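Local coordinates for protein shikimate 5-dehydrogenase (Thermus thermophilus, PDB 2D5C) that catalyses the reversible, NADPH-linked reduction of 3-dehydroshikimate to shikimate, a step of the chorismate pathway that leads to the aromatic amino acids, at residues Leu229-Ala237 and Pro250-Leu261; Asn98-Leu108 and Ala130-Ala138. All coordinates share one frame; numbering follows the deposited sequence.

Contact 1: residues Leu229-Ala237 and Pro250-Leu261. With SKM ((3R,4S,5R)-3,4,5-trihydroxycyclohex-1-ene-1-carboxylic acid), chain E; SO4 (sulfate ion), chain D.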
loop_
_atom_site.group_PDB
_atom_site.type_symbol
_atom_site.label_atom_id
_atom_site.label_comp_id
_atom_site.label_asym_id
_atom_site.label_seq_id
_atom_site.Cartn_x
_atom_site.Cartn_y
_atom_site.Cartn_z
ATOM N N LEU A 229 6.300 24.576 8.869
ATOM C CA LEU A 229 4.988 24.218 8.341
ATOM C C LEU A 229 4.988 23.691 6.903
ATOM O O LEU A 229 4.278 22.727 6.597
ATOM C CB LEU A 229 4.013 25.396 8.458
ATOM C CG LEU A 229 3.592 25.850 9.860
ATOM C CD1 LEU A 229 2.421 26.830 9.726
ATOM C CD2 LEU A 229 3.184 24.656 10.714
ATOM N N PRO A 230 5.760 24.318 5.995
ATOM C CA PRO A 230 5.751 23.799 4.627
ATOM C C PRO A 230 6.173 22.326 4.563
ATOM O O PRO A 230 5.563 21.541 3.832
ATOM C CB PRO A 230 6.714 24.729 3.899
ATOM C CG PRO A 230 6.476 26.045 4.617
ATOM C CD PRO A 230 6.473 25.609 6.060
ATOM N N MET A 231 7.206 21.944 5.316
ATOM C CA MET A 231 7.651 20.544 5.310
ATOM C C MET A 231 6.575 19.661 5.940
ATOM O O MET A 231 6.313 18.552 5.469
ATOM C CB MET A 231 8.953 20.376 6.102
ATOM C CG MET A 231 9.489 18.944 6.105
ATOM S SD MET A 231 11.063 18.815 6.996
ATOM C CE MET A 231 11.236 17.021 7.170
ATOM N N LEU A 232 5.951 20.148 7.008
ATOM C CA LEU A 232 4.914 19.371 7.677
ATOM C C LEU A 232 3.785 19.055 6.693
ATOM O O LEU A 232 3.296 17.921 6.624
ATOM C CB LEU A 232 4.356 20.150 8.877
ATOM C CG LEU A 232 3.272 19.447 9.701
ATOM C CD1 LEU A 232 3.824 18.171 10.298
ATOM C CD2 LEU A 232 2.784 20.379 10.811
ATOM N N ALA A 233 3.391 20.064 5.925
ATOM C CA ALA A 233 2.311 19.923 4.945
ATOM C C ALA A 233 2.663 18.995 3.790
ATOM O O ALA A 233 1.832 18.190 3.354
ATOM C CB ALA A 233 1.927 21.285 4.394
ATOM N N TRP A 234 3.883 19.112 3.279
ATOM C CA TRP A 234 4.295 18.260 2.175
ATOM C C TRP A 234 4.503 16.804 2.582
ATOM O O TRP A 234 4.076 15.896 1.859
ATOM C CB TRP A 234 5.557 18.822 1.519
ATOM C CG TRP A 234 5.232 19.731 0.394
ATOM C CD1 TRP A 234 5.256 21.096 0.404
ATOM C CD2 TRP A 234 4.789 19.344 -0.907
ATOM N NE1 TRP A 234 4.855 21.584 -0.817
ATOM C CE2 TRP A 234 4.562 20.530 -1.642
ATOM C CE3 TRP A 234 4.559 18.106 -1.526
ATOM C CZ2 TRP A 234 4.119 20.518 -2.963
ATOM C CZ3 TRP A 234 4.117 18.091 -2.839
ATOM C CH2 TRP A 234 3.903 19.294 -3.547
ATOM N N GLN A 235 5.151 16.558 3.719
ATOM C CA GLN A 235 5.331 15.167 4.112
ATOM C C GLN A 235 3.959 14.536 4.336
ATOM O O GLN A 235 3.759 13.342 4.070
ATOM C CB GLN A 235 6.228 15.042 5.356
ATOM C CG GLN A 235 5.671 15.594 6.679
ATOM C CD GLN A 235 4.623 14.704 7.324
ATOM O OE1 GLN A 235 4.748 13.471 7.337
ATOM N NE2 GLN A 235 3.589 15.326 7.893
ATOM N N GLY A 236 3.002 15.353 4.795
ATOM C CA GLY A 236 1.654 14.861 5.026
ATOM C C GLY A 236 0.920 14.574 3.723
ATOM O O GLY A 236 0.287 13.521 3.589
ATOM N N ALA A 237 0.982 15.492 2.763
ATOM C CA ALA A 237 0.311 15.289 1.478
ATOM C C ALA A 237 0.873 14.054 0.789
ATOM O O ALA A 237 0.138 13.259 0.196
ATOM C CB ALA A 237 0.501 16.507 0.572
ATOM N N PRO A 250 -1.082 20.512 -1.014
ATOM C CA PRO A 250 -0.128 20.807 0.060
ATOM C C PRO A 250 -0.307 22.181 0.703
ATOM O O PRO A 250 -0.221 22.317 1.921
ATOM C CB PRO A 250 1.230 20.659 -0.634
ATOM C CG PRO A 250 0.943 19.634 -1.705
ATOM C CD PRO A 250 -0.377 20.117 -2.245
ATOM N N SER A 251 -0.552 23.196 -0.118
ATOM C CA SER A 251 -0.745 24.547 0.403
ATOM C C SER A 251 -2.000 24.599 1.267
ATOM O O SER A 251 -2.053 25.320 2.265
ATOM C CB SER A 251 -0.851 25.547 -0.750
ATOM O OG SER A 251 0.379 25.649 -1.447
ATOM N N GLY A 252 -3.014 23.834 0.879
ATOM C CA GLY A 252 -4.240 23.798 1.651
ATOM C C GLY A 252 -3.986 23.157 3.001
ATOM O O GLY A 252 -4.509 23.592 4.024
ATOM N N MET A 253 -3.178 22.101 3.009
ATOM C CA MET A 253 -2.860 21.437 4.254
ATOM C C MET A 253 -2.002 22.341 5.141
ATOM O O MET A 253 -2.119 22.306 6.364
ATOM C CB MET A 253 -2.137 20.114 3.971
ATOM C CG MET A 253 -3.058 19.086 3.324
ATOM S SD MET A 253 -2.234 17.520 2.913
ATOM C CE MET A 253 -1.862 16.945 4.552
ATOM N N GLU A 254 -1.149 23.150 4.529
ATOM C CA GLU A 254 -0.288 24.040 5.303
ATOM C C GLU A 254 -1.172 25.059 6.008
ATOM O O GLU A 254 -1.036 25.295 7.212
ATOM C CB GLU A 254 0.699 24.768 4.395
ATOM C CG GLU A 254 1.821 25.456 5.159
ATOM C CD GLU A 254 2.635 26.379 4.284
ATOM O OE1 GLU A 254 2.944 25.997 3.134
ATOM O OE2 GLU A 254 2.972 27.487 4.752
ATOM N N GLU A 255 -2.090 25.640 5.244
ATOM C CA GLU A 255 -3.020 26.633 5.771
ATOM C C GLU A 255 -3.830 26.067 6.930
ATOM O O GLU A 255 -4.081 26.754 7.919
ATOM C CB GLU A 255 -3.958 27.104 4.659
ATOM C CG GLU A 255 -4.977 28.143 5.094
ATOM C CD GLU A 255 -4.346 29.283 5.871
ATOM O OE1 GLU A 255 -3.269 29.763 5.451
ATOM O OE2 GLU A 255 -4.930 29.706 6.893
ATOM N N ALA A 256 -4.220 24.800 6.813
ATOM C CA ALA A 256 -4.999 24.134 7.846
ATOM C C ALA A 256 -4.204 23.949 9.138
ATOM O O ALA A 256 -4.759 24.038 10.234
ATOM C CB ALA A 256 -5.485 22.777 7.333
ATOM N N ALA A 257 -2.909 23.679 9.014
ATOM C CA ALA A 257 -2.074 23.482 10.197
ATOM C C ALA A 257 -1.827 24.819 10.874
ATOM O O ALA A 257 -1.764 24.913 12.104
ATOM C CB ALA A 257 -0.743 22.847 9.808
ATOM N N ARG A 258 -1.690 25.851 10.051
ATOM C CA ARG A 258 -1.436 27.196 10.536
ATOM C C ARG A 258 -2.600 27.629 11.426
ATOM O O ARG A 258 -2.403 28.152 12.522
ATOM C CB ARG A 258 -1.278 28.145 9.342
ATOM C CG ARG A 258 -0.717 29.516 9.690
ATOM C CD ARG A 258 -0.580 30.396 8.447
ATOM N NE ARG A 258 0.385 29.871 7.480
ATOM C CZ ARG A 258 1.695 29.781 7.695
ATOM N NH1 ARG A 258 2.216 30.179 8.848
ATOM N NH2 ARG A 258 2.489 29.300 6.749
ATOM N N ARG A 259 -3.817 27.383 10.957
ATOM C CA ARG A 259 -5.003 27.758 11.711
ATOM C C ARG A 259 -5.204 26.886 12.943
ATOM O O ARG A 259 -5.902 27.275 13.877
ATOM C CB ARG A 259 -6.231 27.682 10.805
ATOM C CG ARG A 259 -6.123 28.580 9.586
ATOM C CD ARG A 259 -7.296 28.394 8.634
ATOM N NE ARG A 259 -7.458 27.001 8.227
ATOM C CZ ARG A 259 -8.258 26.596 7.245
ATOM N NH1 ARG A 259 -8.972 27.482 6.561
ATOM N NH2 ARG A 259 -8.348 25.306 6.949
ATOM N N ALA A 260 -4.577 25.716 12.952
ATOM C CA ALA A 260 -4.711 24.788 14.070
ATOM C C ALA A 260 -3.782 25.050 15.258
ATOM O O ALA A 260 -4.042 24.560 16.357
ATOM C CB ALA A 260 -4.530 23.353 13.576
ATOM N N LEU A 261 -2.699 25.796 15.057
ATOM C CA LEU A 261 -1.803 26.071 16.175
ATOM C C LEU A 261 -2.235 27.322 16.937
ATOM O O LEU A 261 -1.372 28.164 17.263
ATOM C CB LEU A 261 -0.342 26.191 15.703
ATOM C CG LEU A 261 0.106 26.946 14.444
ATOM C CD1 LEU A 261 -0.266 28.421 14.508
ATOM C CD2 LEU A 261 1.618 26.791 14.319
HETATM O O12 SKM E . 6.989 12.926 9.985
HETATM C C8 SKM E . 5.952 13.713 10.590
HETATM C C6 SKM E . 4.796 12.782 11.048
HETATM O O7 SKM E . 4.288 12.080 9.915
HETATM C C5 SKM E . 3.648 13.593 11.703
HETATM C C4 SKM E . 4.148 14.744 12.577
HETATM C C1 SKM E . 3.153 15.446 13.429
HETATM O O2 SKM E . 1.865 15.052 13.412
HETATM O O3 SKM E . 3.491 16.377 14.148
HETATM C C10 SKM E . 5.422 15.145 12.614
HETATM C C9 SKM E . 6.529 14.505 11.802
HETATM O O11 SKM E . 7.259 13.609 12.655
HETATM S S SO4 D . 6.793 30.363 5.855
HETATM O O1 SO4 D . 5.692 29.466 6.646
HETATM O O2 SO4 D . 6.385 30.318 4.467
HETATM O O3 SO4 D . 6.814 31.580 6.341
HETATM O O4 SO4 D . 8.009 29.606 6.015
#

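Contact 2: residues Asn98-Leu108 and Ala130-Ala138. With SKM ((3R,4S,5R)-3,4,5-trihydroxycyclohex-1-ene-1-carboxylic acid), chain E.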
loop_
_atom_site.group_PDB
_atom_site.type_symbol
_atom_site.label_atom_id
_atom_site.label_comp_id
_atom_site.label_asym_id
_atom_site.label_seq_id
_atom_site.Cartn_x
_atom_site.Cartn_y
_atom_site.Cartn_z
ATOM N N ASN A 98 9.201 6.794 4.092
ATOM C CA ASN A 98 9.618 8.026 4.742
ATOM C C ASN A 98 9.266 9.178 3.837
ATOM O O ASN A 98 9.876 9.340 2.782
ATOM C CB ASN A 98 11.120 8.042 5.003
ATOM C CG ASN A 98 11.543 9.260 5.825
ATOM O OD1 ASN A 98 11.404 10.406 5.383
ATOM N ND2 ASN A 98 12.046 9.014 7.022
ATOM N N THR A 99 8.262 9.964 4.230
ATOM C CA THR A 99 7.901 11.107 3.412
ATOM C C THR A 99 8.541 12.401 3.917
ATOM O O THR A 99 8.367 13.434 3.298
ATOM C CB THR A 99 6.369 11.274 3.313
ATOM O OG1 THR A 99 5.829 11.585 4.606
ATOM C CG2 THR A 99 5.737 9.980 2.791
ATOM N N ASP A 100 9.287 12.337 5.024
ATOM C CA ASP A 100 9.971 13.535 5.539
ATOM C C ASP A 100 11.020 13.987 4.536
ATOM O O ASP A 100 11.175 15.185 4.283
ATOM C CB ASP A 100 10.683 13.273 6.879
ATOM C CG ASP A 100 9.731 13.134 8.049
ATOM O OD1 ASP A 100 8.805 13.967 8.196
ATOM O OD2 ASP A 100 9.920 12.195 8.850
ATOM N N ALA A 101 11.753 13.037 3.951
ATOM C CA ALA A 101 12.796 13.403 2.986
ATOM C C ALA A 101 12.257 14.091 1.722
ATOM O O ALA A 101 12.647 15.213 1.413
ATOM C CB ALA A 101 13.640 12.165 2.612
ATOM N N PRO A 102 11.359 13.432 0.968
ATOM C CA PRO A 102 10.843 14.091 -0.236
ATOM C C PRO A 102 10.032 15.349 0.101
ATOM O O PRO A 102 10.032 16.316 -0.659
ATOM C CB PRO A 102 9.996 12.998 -0.890
ATOM C CG PRO A 102 9.558 12.159 0.284
ATOM C CD PRO A 102 10.821 12.068 1.091
ATOM N N GLY A 103 9.364 15.326 1.247
ATOM C CA GLY A 103 8.571 16.474 1.668
ATOM C C GLY A 103 9.456 17.688 1.880
ATOM O O GLY A 103 9.103 18.820 1.538
ATOM N N PHE A 104 10.635 17.456 2.446
ATOM C CA PHE A 104 11.566 18.554 2.691
ATOM C C PHE A 104 11.981 19.257 1.382
ATOM O O PHE A 104 11.967 20.483 1.291
ATOM C CB PHE A 104 12.795 18.018 3.427
ATOM C CG PHE A 104 13.818 19.064 3.718
ATOM C CD1 PHE A 104 13.642 19.946 4.775
ATOM C CD2 PHE A 104 14.947 19.178 2.923
ATOM C CE1 PHE A 104 14.587 20.934 5.033
ATOM C CE2 PHE A 104 15.892 20.160 3.172
ATOM C CZ PHE A 104 15.707 21.038 4.232
ATOM N N LEU A 105 12.345 18.485 0.361
ATOM C CA LEU A 105 12.742 19.067 -0.913
ATOM C C LEU A 105 11.579 19.832 -1.563
ATOM O O LEU A 105 11.785 20.902 -2.133
ATOM C CB LEU A 105 13.258 17.976 -1.869
ATOM C CG LEU A 105 14.571 17.290 -1.479
ATOM C CD1 LEU A 105 14.991 16.270 -2.549
ATOM C CD2 LEU A 105 15.650 18.348 -1.319
ATOM N N GLU A 106 10.365 19.296 -1.458
ATOM C CA GLU A 106 9.200 19.966 -2.042
ATOM C C GLU A 106 8.966 21.289 -1.314
ATOM O O GLU A 106 8.676 22.311 -1.946
ATOM C CB GLU A 106 7.948 19.095 -1.909
ATOM C CG GLU A 106 8.026 17.722 -2.577
ATOM C CD GLU A 106 7.869 17.776 -4.088
ATOM O OE1 GLU A 106 7.488 16.738 -4.670
ATOM O OE2 GLU A 106 8.128 18.839 -4.695
ATOM N N ALA A 107 9.100 21.266 0.011
ATOM C CA ALA A 107 8.912 22.473 0.826
ATOM C C ALA A 107 9.951 23.534 0.469
ATOM O O ALA A 107 9.628 24.724 0.375
ATOM C CB ALA A 107 8.997 22.127 2.313
ATOM N N LEU A 108 11.199 23.119 0.258
ATOM C CA LEU A 108 12.249 24.067 -0.110
ATOM C C LEU A 108 11.882 24.800 -1.393
ATOM O O LEU A 108 12.010 26.017 -1.474
ATOM C CB LEU A 108 13.594 23.363 -0.325
ATOM C CG LEU A 108 14.469 22.931 0.851
ATOM C CD1 LEU A 108 15.869 22.636 0.306
ATOM C CD2 LEU A 108 14.564 24.048 1.899
ATOM N N ALA A 130 16.779 12.226 7.654
ATOM C CA ALA A 130 15.895 12.333 6.502
ATOM C C ALA A 130 16.268 13.573 5.688
ATOM O O ALA A 130 16.322 13.531 4.458
ATOM C CB ALA A 130 14.427 12.403 6.960
ATOM N N VAL A 131 16.531 14.678 6.375
ATOM C CA VAL A 131 16.913 15.916 5.694
ATOM C C VAL A 131 18.254 15.744 4.977
ATOM O O VAL A 131 18.408 16.154 3.821
ATOM C CB VAL A 131 16.991 17.095 6.702
ATOM C CG1 VAL A 131 17.606 18.326 6.040
ATOM C CG2 VAL A 131 15.584 17.424 7.190
ATOM N N ALA A 132 19.226 15.142 5.657
ATOM C CA ALA A 132 20.529 14.910 5.052
ATOM C C ALA A 132 20.375 14.023 3.811
ATOM O O ALA A 132 21.011 14.262 2.781
ATOM C CB ALA A 132 21.481 14.245 6.076
ATOM N N PHE A 133 19.531 12.997 3.910
ATOM C CA PHE A 133 19.287 12.093 2.788
ATOM C C PHE A 133 18.691 12.845 1.600
ATOM O O PHE A 133 19.108 12.664 0.452
ATOM C CB PHE A 133 18.334 10.973 3.218
ATOM C CG PHE A 133 18.047 9.962 2.132
ATOM C CD1 PHE A 133 17.065 10.204 1.175
ATOM C CD2 PHE A 133 18.769 8.776 2.066
ATOM C CE1 PHE A 133 16.811 9.274 0.169
ATOM C CE2 PHE A 133 18.516 7.842 1.061
ATOM C CZ PHE A 133 17.534 8.101 0.116
ATOM N N ALA A 134 17.720 13.702 1.879
ATOM C CA ALA A 134 17.075 14.481 0.836
ATOM C C ALA A 134 18.041 15.457 0.169
ATOM O O ALA A 134 18.064 15.573 -1.067
ATOM C CB ALA A 134 15.888 15.234 1.420
ATOM N N LEU A 135 18.841 16.169 0.967
ATOM C CA LEU A 135 19.784 17.128 0.401
ATOM C C LEU A 135 20.856 16.410 -0.401
ATOM O O LEU A 135 21.371 16.954 -1.375
ATOM C CB LEU A 135 20.443 17.958 1.500
ATOM C CG LEU A 135 19.494 18.879 2.256
ATOM C CD1 LEU A 135 20.244 19.544 3.390
ATOM C CD2 LEU A 135 18.928 19.923 1.302
ATOM N N ARG A 136 21.191 15.186 0.008
ATOM C CA ARG A 136 22.204 14.409 -0.718
ATOM C C ARG A 136 21.616 14.007 -2.071
ATOM O O ARG A 136 22.288 14.068 -3.114
ATOM C CB ARG A 136 22.592 13.139 0.063
ATOM C CG ARG A 136 23.730 12.345 -0.625
ATOM C CD ARG A 136 23.970 10.958 -0.009
ATOM N NE ARG A 136 22.882 10.015 -0.280
ATOM C CZ ARG A 136 23.006 8.692 -0.197
ATOM N NH1 ARG A 136 24.171 8.158 0.145
ATOM N NH2 ARG A 136 21.967 7.898 -0.457
ATOM N N GLU A 137 20.354 13.600 -2.048
ATOM C CA GLU A 137 19.664 13.166 -3.256
ATOM C C GLU A 137 19.557 14.320 -4.242
ATOM O O GLU A 137 19.615 14.118 -5.466
ATOM C CB GLU A 137 18.276 12.639 -2.898
ATOM C CG GLU A 137 17.430 12.216 -4.090
ATOM C CD GLU A 137 16.155 11.508 -3.665
ATOM O OE1 GLU A 137 15.618 11.849 -2.589
ATOM O OE2 GLU A 137 15.687 10.620 -4.410
ATOM N N ALA A 138 19.400 15.527 -3.703
ATOM C CA ALA A 138 19.291 16.730 -4.530
ATOM C C ALA A 138 20.641 17.158 -5.098
ATOM O O ALA A 138 20.733 18.134 -5.851
ATOM C CB ALA A 138 18.683 17.863 -3.714
HETATM O O12 SKM E . 6.989 12.926 9.985
HETATM C C8 SKM E . 5.952 13.713 10.590
HETATM C C6 SKM E . 4.796 12.782 11.048
HETATM O O7 SKM E . 4.288 12.080 9.915
HETATM C C5 SKM E . 3.648 13.593 11.703
HETATM C C4 SKM E . 4.148 14.744 12.577
HETATM C C1 SKM E . 3.153 15.446 13.429
HETATM O O2 SKM E . 1.865 15.052 13.412
HETATM O O3 SKM E . 3.491 16.377 14.148
HETATM C C10 SKM E . 5.422 15.145 12.614
HETATM C C9 SKM E . 6.529 14.505 11.802
HETATM O O11 SKM E . 7.259 13.609 12.655
#

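Contact 1: residues Leu229-Ala237 and Pro250-Leu261
Ala233 sets its methyl group against the backbone of Pro250-Leu261, where CB lies 3.4 Å from Pro250 O, so that two consecutive helices pack as a helix-loop-helix pair, inclined and only roughly antiparallel, at the C-terminal end of the shikimate dehydrogenase chain. The segment axes run at 125° to each other and approach to 8.2 Å, a spacing that small residues make possible. Ala233 and Gly236 keep the first helix slim here, and the bare backbone of Gly236 lets Met253 lie against it. Bent at its last torsion (chi3 66°), the methionine brings CE to 3.7 Å from Gly236 C, while its soft sulfur SD rests 3.7 Å from Ala237 CB. Equally tight, though both residues are partly exposed, the Pro250 ring lies over one face of the Trp234 indole; its CG stands 3.5 Å from the centroid of the six-membered ring, a CH-pi contact suited to a rigid ring rich in C-H groups.

The loose side is the C-terminal end of 250-261: Leu229 CD2 and Leu232 CD2 stay 4.4 Å from Ala257 CB, short of close contact, and exposed Leu261 is poorly ordered. Gln235 takes no part in the packing of the two helices: its OE1 accepts a hydrogen bond from shikimate O7, while its NE2 donates to Leu232 O, which helps to fix the turn of the amide. The polar side holds Glu254 and Arg258, both partly exposed to solvent. Glu254, extended from a CG anti to the backbone N (chi1 -167°), crosses the Pro230 ring with its carboxylate, and its OE2 forms a salt bridge with Arg258 NH2. A sulfate ion, probably from the crystallisation liquor, lies on this side at the guanidinium edge, with Arg258 NH2 3.2 Å from sulfate O1, and buried Leu229 sits over one guanidinium face, CD1 3.5 Å from Arg258 NH1.

Contact 2: residues Asn98-Leu108 and Ala130-Ala138
With CG anti to the backbone N (chi1 180°), Phe104 lays its ring alongside Val131 and Leu135, and Val131 has CG1 likewise anti to its own N (chi1 171°). That methyl lies over one face of the ring, offset toward the rim, in a CH-pi contact with CG1 3.9 Å from the Phe104 centroid. Leu135 CD2 meets the same ring at its edge, in plane, 3.6 Å from Phe104 CE2. A flat ring suits this place, since it offers a broad face to one branched side chain and a rim to another.

Where the helices come nearest, alanines do the work: Ala134 CB fits 3.2 Å from Ala101 O, and Ala101 CB lies 3.5 Å from Ala130 O. Such small methyls allow the segment axes to approach to 8.0 Å at an angle of 59°. Leu105 extends the apolar surface over Ala134 to Ala138, whose CB is 3.9 Å from Leu105 CD2.

Asn98 caps the start of helix 100-110; its OD1 accepts from Ala101 N at 3.0 Å and, weakly, from Asp100 N. The packing against helix 126-137 of the NADP-binding Rossmann domain is thus apolar, with polar chemistry confined to the N-terminal turn. There Asp100 OD1 accepts from shikimate O12 at 2.8 Å and OD2 forms a salt bridge with Lys64, consistent with holding the hydroxyl near this proton acceptor.

Contact 2 closes before contact 1 opens along the chain, and their centres lie 16 Å apart. Helix 100-110 joins them: it packs on helix 126-137, which follows strand 119-122 of the parallel nucleotide-binding sheet, and also meets helix 229-244, the first helix of contact 1. At this junction Thr99 OG1 and Gln235 O are 2.8 Å apart, a probable hydrogen bond, and Met231 CE packs 3.4 Å from Asp100 O. Each contact supplies a polar side chain that hydrogen-bonds shikimate, Gln235 from contact 1 and Asp100 from contact 2. This is consistent with the helices between the mixed N-terminal sheet and the parallel sheet helping to form the cleft where substrate and NADP(+) meet.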